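Local structure of 2-methyl-3-hydroxypyridine-5-carboxylic acid oxygenase (Mesorhizobium loti, 3ALJ) at residues Pro295-Gly300 / Pro360-Ala365; Leu226-Ala231 / Glu243-Met248; Thr25-Leu30 / Val37-Lys42. The protein probably uses FAD and molecular oxygen to oxygenate and open the pyridine ring of 2-methyl-3-hydroxypyridine-5-carboxylic acid, a step of vitamin B6 degradation. All blocks are in the same frame, centred on the assembly; numbering follows the deposited sequence.

Contact 1: residues Pro295-Gly300 / Pro360-Ala365; sequences PALAQG and PAALEA. With FAD (flavin-adenine dinucleotide), chain B; BME (beta-mercaptoethanol), chain D.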
# COMPACT_ATOMS: atom_id res chain seq x y z
N PRO A 295 8.10 2.58 -3.21
CA PRO A 295 7.66 2.41 -1.81
C PRO A 295 8.55 3.01 -0.72
O PRO A 295 8.26 2.79 0.46
CB PRO A 295 7.57 0.88 -1.69
CG PRO A 295 8.72 0.39 -2.53
CD PRO A 295 8.63 1.30 -3.80
N ALA A 296 9.48 3.91 -1.13
CA ALA A 296 10.37 4.48 -0.11
C ALA A 296 9.64 5.14 1.02
O ALA A 296 10.10 5.06 2.18
CB ALA A 296 11.39 5.50 -0.78
N LEU A 297 8.59 5.90 0.75
CA LEU A 297 7.85 6.58 1.81
C LEU A 297 6.69 5.82 2.35
O LEU A 297 5.95 6.34 3.23
CB LEU A 297 7.41 8.01 1.36
CG LEU A 297 8.53 8.96 1.02
CD1 LEU A 297 7.78 10.28 0.45
CD2 LEU A 297 9.40 9.18 2.29
N ALA A 298 6.52 4.56 1.88
CA ALA A 298 5.45 3.66 2.39
C ALA A 298 4.11 4.39 2.39
O ALA A 298 3.37 4.43 3.36
CB ALA A 298 5.83 3.13 3.83
N GLN A 299 3.77 4.90 1.19
CA GLN A 299 2.54 5.61 0.92
C GLN A 299 1.68 5.11 -0.22
O GLN A 299 0.67 5.74 -0.62
CB GLN A 299 2.83 7.14 0.72
CG GLN A 299 3.05 7.83 2.12
CD GLN A 299 1.76 7.92 2.93
OE1 GLN A 299 0.65 7.82 2.40
NE2 GLN A 299 1.88 8.04 4.25
N GLY A 300 2.10 4.04 -0.90
CA GLY A 300 1.28 3.63 -2.02
C GLY A 300 -0.17 3.30 -1.62
O GLY A 300 -1.14 3.74 -2.30
N PRO A 360 9.74 17.19 7.32
CA PRO A 360 8.42 17.61 7.10
C PRO A 360 7.84 17.42 5.74
O PRO A 360 6.71 16.97 5.56
CB PRO A 360 8.46 19.12 7.53
CG PRO A 360 9.49 19.11 8.63
CD PRO A 360 10.56 18.14 8.09
N ALA A 361 8.68 17.64 4.72
CA ALA A 361 8.22 17.37 3.40
C ALA A 361 7.92 15.90 3.05
O ALA A 361 6.96 15.60 2.37
CB ALA A 361 9.24 18.07 2.40
N ALA A 362 8.82 15.04 3.53
CA ALA A 362 8.66 13.64 3.29
C ALA A 362 7.33 13.20 3.98
O ALA A 362 6.70 12.32 3.43
CB ALA A 362 9.81 12.85 3.89
N LEU A 363 7.02 13.71 5.17
CA LEU A 363 5.83 13.32 5.90
C LEU A 363 4.56 14.05 5.50
O LEU A 363 3.50 13.86 6.13
CB LEU A 363 6.12 13.60 7.38
CG LEU A 363 7.14 12.62 7.99
CD1 LEU A 363 7.42 13.14 9.46
CD2 LEU A 363 6.69 11.14 7.94
N GLU A 364 4.57 14.86 4.43
CA GLU A 364 3.36 15.57 4.11
C GLU A 364 2.18 14.68 3.82
O GLU A 364 1.08 14.92 4.43
CB GLU A 364 3.66 16.41 2.86
CG GLU A 364 2.37 17.04 2.26
CD GLU A 364 2.72 17.87 1.02
OE1 GLU A 364 3.43 18.86 1.23
OE2 GLU A 364 2.44 17.43 -0.12
N ALA A 365 2.33 13.61 3.04
CA ALA A 365 1.22 12.75 2.75
C ALA A 365 0.70 12.11 4.09
O ALA A 365 -0.53 12.00 4.38
CB ALA A 365 1.58 11.61 1.74
PA FAD B . -3.86 -3.89 -5.46
O1A FAD B . -3.50 -4.01 -4.02
O2A FAD B . -2.96 -4.35 -6.45
O5B FAD B . -5.26 -4.63 -5.62
C5B FAD B . -5.91 -4.74 -6.93
C4B FAD B . -6.85 -5.92 -6.71
O4B FAD B . -7.56 -5.96 -7.99
C3B FAD B . -6.19 -7.24 -6.58
O3B FAD B . -6.79 -8.03 -5.53
C2B FAD B . -6.32 -7.86 -8.02
O2B FAD B . -6.38 -9.30 -8.02
C1B FAD B . -7.65 -7.37 -8.48
N9A FAD B . -7.76 -7.16 -9.89
C8A FAD B . -6.78 -6.86 -10.81
N7A FAD B . -7.30 -6.67 -12.03
C5A FAD B . -8.66 -6.87 -11.90
C6A FAD B . -9.73 -6.73 -12.79
N6A FAD B . -9.50 -6.41 -14.11
N1A FAD B . -10.95 -6.97 -12.30
C2A FAD B . -11.18 -7.33 -11.04
N3A FAD B . -10.19 -7.45 -10.10
C4A FAD B . -8.94 -7.18 -10.57
N1 FAD B . 2.02 0.94 0.51
C2 FAD B . 1.87 1.40 1.74
O2 FAD B . 0.95 2.17 2.06
N3 FAD B . 2.77 1.04 2.74
C4 FAD B . 3.82 0.16 2.49
O4 FAD B . 4.53 -0.26 3.48
C4X FAD B . 3.97 -0.30 1.19
N5 FAD B . 5.10 -1.11 0.85
C5X FAD B . 5.28 -1.50 -0.47
C6 FAD B . 6.43 -2.21 -0.86
C7 FAD B . 6.57 -2.66 -2.15
C7M FAD B . 7.85 -3.45 -2.53
C8 FAD B . 5.62 -2.35 -3.10
C8M FAD B . 5.77 -2.80 -4.57
C9 FAD B . 4.47 -1.64 -2.73
C9A FAD B . 4.31 -1.16 -1.41
N10 FAD B . 3.14 -0.38 -1.00
C10 FAD B . 3.03 0.07 0.26
C1' FAD B . 2.10 -0.00 -2.07
C2' FAD B . 0.91 -0.94 -1.96
O2' FAD B . 1.36 -2.30 -2.08
C3' FAD B . -0.05 -0.69 -3.14
O3' FAD B . 0.00 0.76 -3.44
C4' FAD B . -1.46 -0.99 -2.85
O4' FAD B . -1.54 -2.42 -2.60
C5' FAD B . -2.34 -0.72 -4.03
O5' FAD B . -3.68 -1.06 -3.69
P FAD B . -4.72 -1.17 -4.87
O1P FAD B . -5.98 -1.59 -4.25
O2P FAD B . -4.71 0.05 -5.74
O3P FAD B . -4.13 -2.34 -5.82
C1 BME D . -2.12 11.64 1.24
C2 BME D . -1.67 10.23 0.71
O1 BME D . -2.61 11.45 2.58
S2 BME D . -1.32 10.52 -1.11
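Behind the isoalloxazine pocket, Leu297 and Gln299 of the loop that borders the flavin turn their side chains toward Ala362, in the turn before helix 364-367, and Ala365, in its first turn. Leu297 has CG anti to its carbonyl carbon (chi1 -61°), and its two methyls reach the same residue: CD2 lies 4.0 Å from Ala362 CB, while CD1 stands 3.8 Å from Ala362 O. Gln299, at the N-cap position of helix 300-314, folds back at chi2 (-70°), bringing its amide carbon CD to 3.9 Å from Ala365 CB. The amide oxygen OE1 is hydrogen-bonded to Asn58 ND2, which ties the buried carboxamide to a third part of the chain. A beta-mercaptoethanol molecule, probably from the crystallisation liquor, lies beside the pair, its O1 donating to Ala365 O at 2.8 Å. Helix 321-349 touches both segments, Cys339 meeting both Gln299 and Ala365.

The same loop lies against the cofactor. Pro295 CB rests 3.4 Å from FAD C6, and Ala298 CB is 3.6 Å from FAD O4. The ribityl chain passes so close to the helix start that a CB on Gly300 would collide with FAD C1'. A helix N terminus beside the flavin O2 could favour negative charge there in the reduced cofactor, as in FAD-dependent aromatic hydroxylases of the p-hydroxybenzoate hydroxylase type.

Contact 2: residues Leu226-Ala231 / Glu243-Met248; sequences LMAPAA and EVWVEM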
# COMPACT_ATOMS: atom_id res chain seq x y z
N LEU A 226 14.01 -7.98 2.24
CA LEU A 226 15.43 -8.31 1.93
C LEU A 226 15.72 -7.72 0.57
O LEU A 226 15.11 -8.20 -0.44
CB LEU A 226 15.69 -9.84 1.98
CG LEU A 226 16.05 -10.45 3.32
CD1 LEU A 226 15.09 -10.18 4.41
CD2 LEU A 226 16.15 -12.04 3.11
N MET A 227 16.54 -6.67 0.45
CA MET A 227 16.74 -5.97 -0.79
C MET A 227 18.14 -6.08 -1.29
O MET A 227 19.14 -5.67 -0.59
CB MET A 227 16.41 -4.55 -0.50
CG MET A 227 15.05 -4.39 0.08
SD MET A 227 14.65 -2.66 0.43
CE MET A 227 13.76 -2.76 2.03
N ALA A 228 18.35 -6.60 -2.51
CA ALA A 228 19.64 -6.65 -3.21
C ALA A 228 19.31 -6.49 -4.68
O ALA A 228 18.17 -6.83 -5.11
CB ALA A 228 20.25 -8.02 -2.99
N PRO A 229 20.28 -5.99 -5.44
CA PRO A 229 20.03 -5.72 -6.86
C PRO A 229 19.82 -7.08 -7.62
O PRO A 229 20.33 -8.13 -7.23
CB PRO A 229 21.36 -5.16 -7.34
CG PRO A 229 22.11 -4.76 -6.12
CD PRO A 229 21.63 -5.56 -5.02
N ALA A 230 19.04 -6.99 -8.69
CA ALA A 230 18.75 -8.21 -9.48
C ALA A 230 20.03 -8.74 -10.10
O ALA A 230 20.11 -9.98 -10.30
CB ALA A 230 17.76 -7.88 -10.61
N ALA A 231 21.00 -7.88 -10.35
CA ALA A 231 22.33 -8.32 -10.84
C ALA A 231 23.13 -9.17 -9.83
O ALA A 231 24.19 -9.73 -10.18
CB ALA A 231 23.13 -7.07 -11.31
N GLU A 243 23.17 -18.11 3.53
CA GLU A 243 24.50 -17.62 3.89
C GLU A 243 24.79 -16.19 3.53
O GLU A 243 25.46 -15.47 4.31
CB GLU A 243 25.58 -18.56 3.30
CG GLU A 243 27.07 -18.18 3.66
CD GLU A 243 28.10 -18.93 2.82
OE1 GLU A 243 27.95 -19.15 1.57
OE2 GLU A 243 29.14 -19.29 3.43
N VAL A 244 24.32 -15.71 2.38
CA VAL A 244 24.68 -14.37 1.97
C VAL A 244 23.96 -13.35 2.85
O VAL A 244 24.49 -12.26 3.07
CB VAL A 244 24.41 -14.11 0.47
CG1 VAL A 244 22.96 -13.77 0.08
CG2 VAL A 244 25.33 -13.17 -0.12
N TRP A 245 22.80 -13.73 3.39
CA TRP A 245 22.03 -12.82 4.27
C TRP A 245 22.58 -12.90 5.69
O TRP A 245 22.80 -11.86 6.37
CB TRP A 245 20.52 -13.10 4.23
CG TRP A 245 19.93 -12.61 2.87
CD1 TRP A 245 19.64 -13.34 1.78
CD2 TRP A 245 19.82 -11.25 2.45
NE1 TRP A 245 19.24 -12.57 0.72
CE2 TRP A 245 19.41 -11.25 1.10
CE3 TRP A 245 19.97 -10.01 3.09
CZ2 TRP A 245 19.16 -10.08 0.42
CZ3 TRP A 245 19.71 -8.86 2.41
CH2 TRP A 245 19.34 -8.87 1.10
N VAL A 246 22.87 -14.12 6.19
CA VAL A 246 23.47 -14.21 7.53
C VAL A 246 24.86 -13.54 7.56
O VAL A 246 25.21 -12.86 8.61
CB VAL A 246 23.52 -15.69 7.97
CG1 VAL A 246 24.37 -15.84 9.32
CG2 VAL A 246 22.10 -16.22 8.18
N GLU A 247 25.65 -13.62 6.48
CA GLU A 247 26.99 -12.99 6.50
C GLU A 247 26.88 -11.49 6.80
O GLU A 247 27.71 -10.96 7.56
CB GLU A 247 27.72 -13.21 5.19
CG GLU A 247 29.05 -12.43 5.17
CD GLU A 247 29.86 -12.64 3.88
OE1 GLU A 247 29.25 -12.70 2.74
OE2 GLU A 247 31.11 -12.74 4.04
N MET A 248 25.89 -10.80 6.20
CA MET A 248 25.86 -9.34 6.38
C MET A 248 24.87 -8.92 7.43
O MET A 248 24.99 -7.81 7.86
CB MET A 248 25.68 -8.59 4.99
CG MET A 248 27.18 -8.31 4.12
SD MET A 248 26.63 -7.71 2.63
CE MET A 248 26.38 -6.03 3.28
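Trp245 of helix 242-248 lays its indole against Leu226 and Ala228 of strand 221-228. The axes of the short helix and strand segments run nearly perpendicular (97°) and 11.2 Å apart, and the large side chain spans that interval. Its first torsion (chi1 -72°) sets CG anti to the carbonyl carbon and carries the ring system from the helix onto the strand.

Leu226 covers one face of the indole. CD2 sits 3.7 Å from the centroid of the five-membered ring, a CH-pi contact almost exactly on the ring normal, and CB lies 3.8 Å from Trp245 CZ2 above the six-membered ring. Leucine and tryptophan are thus in touch from CB to the methyl end. Farther along the strand, Ala228 CB approaches CZ2 obliquely at 4.1 Å. Between them the carbonyl carbon of Met227 lies at the indole edge, in its plane, while Met227 N approaches Trp245 CH2 obliquely at 3.6 Å.

Ile212 of the adjacent strand touches both Leu226 and Trp245, and Leu256 of helix 253-260 also packs on the indole. Replacing Trp245 by an alanine would probably open a gap between helix and sheet and strip Leu226 of the ring face on which its methyl rests. Between these two segments the attraction is therefore dispersion and CH-pi, with the helix's polar ties, such as Val244 O to Gln210, made elsewhere.

Contact 3: residues Thr25-Leu30 / Val37-Lys42; sequences TAAIAL and VRLHEK. With FAD (flavin-adenine dinucleotide), chain B.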
# COMPACT_ATOMS: atom_id res chain seq x y z
N THR A 25 -11.72 0.04 0.26
CA THR A 25 -11.97 1.33 0.88
C THR A 25 -13.07 2.04 0.16
O THR A 25 -14.01 2.56 0.81
CB THR A 25 -10.66 2.16 0.80
OG1 THR A 25 -9.66 1.60 1.68
CG2 THR A 25 -10.96 3.63 1.29
N ALA A 26 -13.04 2.08 -1.20
CA ALA A 26 -14.11 2.74 -1.92
C ALA A 26 -15.44 2.08 -1.65
O ALA A 26 -16.46 2.81 -1.40
CB ALA A 26 -13.80 2.72 -3.49
N ALA A 27 -15.48 0.77 -1.66
CA ALA A 27 -16.75 0.10 -1.40
C ALA A 27 -17.36 0.37 -0.04
O ALA A 27 -18.55 0.62 0.07
CB ALA A 27 -16.63 -1.39 -1.67
N ILE A 28 -16.54 0.36 0.99
CA ILE A 28 -17.04 0.60 2.35
C ILE A 28 -17.52 2.02 2.45
O ILE A 28 -18.60 2.26 2.98
CB ILE A 28 -15.93 0.32 3.33
CG1 ILE A 28 -15.66 -1.16 3.47
CG2 ILE A 28 -16.32 0.92 4.71
CD1 ILE A 28 -14.27 -1.47 4.15
N ALA A 29 -16.70 2.95 1.95
CA ALA A 29 -17.04 4.39 2.08
C ALA A 29 -18.32 4.71 1.34
O ALA A 29 -19.26 5.39 1.88
CB ALA A 29 -15.94 5.34 1.62
N LEU A 30 -18.50 4.11 0.17
CA LEU A 30 -19.70 4.38 -0.65
C LEU A 30 -20.85 3.71 0.04
O LEU A 30 -21.94 4.34 0.16
CB LEU A 30 -19.48 3.86 -2.11
CG LEU A 30 -18.47 4.66 -2.86
CD1 LEU A 30 -18.09 3.80 -4.14
CD2 LEU A 30 -18.97 6.04 -3.25
N VAL A 37 -23.53 -0.83 -3.59
CA VAL A 37 -22.19 -1.14 -4.11
C VAL A 37 -21.94 -2.59 -4.29
O VAL A 37 -22.17 -3.43 -3.38
CB VAL A 37 -21.11 -0.79 -3.00
CG1 VAL A 37 -19.69 -0.89 -3.65
CG2 VAL A 37 -21.29 0.45 -2.43
N ARG A 38 -21.42 -2.94 -5.49
CA ARG A 38 -21.02 -4.29 -5.72
C ARG A 38 -19.53 -4.28 -6.09
O ARG A 38 -19.08 -3.29 -6.79
CB ARG A 38 -21.80 -4.85 -6.94
CG ARG A 38 -23.36 -4.86 -6.61
CD ARG A 38 -24.00 -3.68 -7.30
NE ARG A 38 -25.45 -3.56 -6.98
CZ ARG A 38 -26.39 -4.29 -7.59
NH1 ARG A 38 -27.65 -4.05 -7.26
NH2 ARG A 38 -26.08 -5.20 -8.57
N LEU A 39 -18.77 -5.22 -5.60
CA LEU A 39 -17.29 -5.27 -5.85
C LEU A 39 -16.93 -6.55 -6.52
O LEU A 39 -17.45 -7.65 -6.13
CB LEU A 39 -16.57 -5.13 -4.48
CG LEU A 39 -15.03 -5.19 -4.60
CD1 LEU A 39 -14.39 -4.18 -3.57
CD2 LEU A 39 -14.44 -6.53 -4.41
N HIS A 40 -16.05 -6.46 -7.51
CA HIS A 40 -15.63 -7.58 -8.32
C HIS A 40 -14.13 -7.85 -8.17
O HIS A 40 -13.33 -6.97 -8.61
CB HIS A 40 -16.00 -7.31 -9.76
CG HIS A 40 -17.46 -7.06 -9.95
ND1 HIS A 40 -18.39 -8.09 -10.14
CD2 HIS A 40 -18.18 -5.90 -9.79
CE1 HIS A 40 -19.62 -7.54 -10.14
NE2 HIS A 40 -19.52 -6.22 -9.98
N GLU A 41 -13.77 -8.97 -7.59
CA GLU A 41 -12.35 -9.36 -7.51
C GLU A 41 -12.05 -10.48 -8.53
O GLU A 41 -12.76 -11.51 -8.47
CB GLU A 41 -12.06 -9.84 -6.03
CG GLU A 41 -10.75 -10.56 -5.88
CD GLU A 41 -9.56 -9.75 -6.38
OE1 GLU A 41 -8.69 -10.25 -7.13
OE2 GLU A 41 -9.44 -8.55 -5.94
N LYS A 42 -11.03 -10.28 -9.33
CA LYS A 42 -10.66 -11.29 -10.35
C LYS A 42 -10.21 -12.59 -9.78
O LYS A 42 -10.53 -13.69 -10.30
CB LYS A 42 -9.61 -10.64 -11.27
CG LYS A 42 -8.86 -11.67 -12.18
CD LYS A 42 -7.77 -10.90 -13.03
CE LYS A 42 -6.71 -10.28 -12.17
NZ LYS A 42 -5.56 -9.82 -13.08
PA FAD B . -3.86 -3.89 -5.46
O1A FAD B . -3.50 -4.01 -4.02
O2A FAD B . -2.96 -4.35 -6.45
O5B FAD B . -5.26 -4.63 -5.62
C5B FAD B . -5.91 -4.74 -6.93
C4B FAD B . -6.85 -5.92 -6.71
O4B FAD B . -7.56 -5.96 -7.99
C3B FAD B . -6.19 -7.24 -6.58
O3B FAD B . -6.79 -8.03 -5.53
C2B FAD B . -6.32 -7.86 -8.02
O2B FAD B . -6.38 -9.30 -8.02
C1B FAD B . -7.65 -7.37 -8.48
N9A FAD B . -7.76 -7.16 -9.89
C8A FAD B . -6.78 -6.86 -10.81
N7A FAD B . -7.30 -6.67 -12.03
C5A FAD B . -8.66 -6.87 -11.90
C6A FAD B . -9.73 -6.73 -12.79
N6A FAD B . -9.50 -6.41 -14.11
N1A FAD B . -10.95 -6.97 -12.30
C2A FAD B . -11.18 -7.33 -11.04
N3A FAD B . -10.19 -7.45 -10.10
C4A FAD B . -8.94 -7.18 -10.57
N1 FAD B . 2.02 0.94 0.51
C2 FAD B . 1.87 1.40 1.74
O2 FAD B . 0.95 2.17 2.06
N3 FAD B . 2.77 1.04 2.74
C4 FAD B . 3.82 0.16 2.49
O4 FAD B . 4.53 -0.26 3.48
C4X FAD B . 3.97 -0.30 1.19
N5 FAD B . 5.10 -1.11 0.85
C5X FAD B . 5.28 -1.50 -0.47
C6 FAD B . 6.43 -2.21 -0.86
C7 FAD B . 6.57 -2.66 -2.15
C7M FAD B . 7.85 -3.45 -2.53
C8 FAD B . 5.62 -2.35 -3.10
C8M FAD B . 5.77 -2.80 -4.57
C9 FAD B . 4.47 -1.64 -2.73
C9A FAD B . 4.31 -1.16 -1.41
N10 FAD B . 3.14 -0.38 -1.00
C10 FAD B . 3.03 0.07 0.26
C1' FAD B . 2.10 -0.00 -2.07
C2' FAD B . 0.91 -0.94 -1.96
O2' FAD B . 1.36 -2.30 -2.08
C3' FAD B . -0.05 -0.69 -3.14
O3' FAD B . 0.00 0.76 -3.44
C4' FAD B . -1.46 -0.99 -2.85
O4' FAD B . -1.54 -2.42 -2.60
C5' FAD B . -2.34 -0.72 -4.03
O5' FAD B . -3.68 -1.06 -3.69
P FAD B . -4.72 -1.17 -4.87
O1P FAD B . -5.98 -1.59 -4.25
O2P FAD B . -4.71 0.05 -5.74
O3P FAD B . -4.13 -2.34 -5.82
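Val37 meets helix 21-32 with both of its methyls. CG1, anti to the backbone N (chi1 -170°), lies 3.7 Å from Ala27 CB, and CG2 lies 3.9 Å from Leu30 CB, so the valine straddles two residues about one helical turn apart. Arg38 points away from the helix; its NH1 forms a salt bridge with Asp36. Leu39 turns back toward the helix, its CD1 4.1 Å from Ala27 CB, and also packs on Val16 of strand 13-17.

Helix 25-30 and strand 37-40 run nearly antiparallel (169°), as expected for the second half of a Rossmann-type beta-alpha-beta unit, here strand 13-17, helix 21-32 and strand 36-40. His40, whose two ring nitrogens bond to Ser128 and Glu15, completes the strand.

Just beyond it, Glu41 grips the adenosine ribose with both carboxylate oxygens: FAD O2B donates to OE1 and FAD O3B to OE2, each at 2.7 Å. Backbone amides of Ser43 and Gly19 also bond to OE1 and OE2 respectively, which fixes the rotation of the carboxylate. Lys42 follows beside the adenine, its backbone N 3.1 Å and its CB 3.4 Å from FAD N3A.

Overall arrangement
Contacts 1 and 3 attend to the two ends of the extended FAD: 295-300 borders the isoalloxazine, whereas 37-42 holds the adenosine end. Their centres are 26 Å apart on opposite sides of the middle of the chain, with nearest atoms about 10 Å apart, and the cofactor bridges them. Contact 2 packs helix 242-248 on the seven-stranded sheet, its centre 26 Å from that of contact 1 and 39 Å from that of contact 3. Met227 brings it toward the cofactor, its side chain about 7 Å from FAD. No contact touches another; contacts 1 and 2 approach to about 7 Å between nearest atoms.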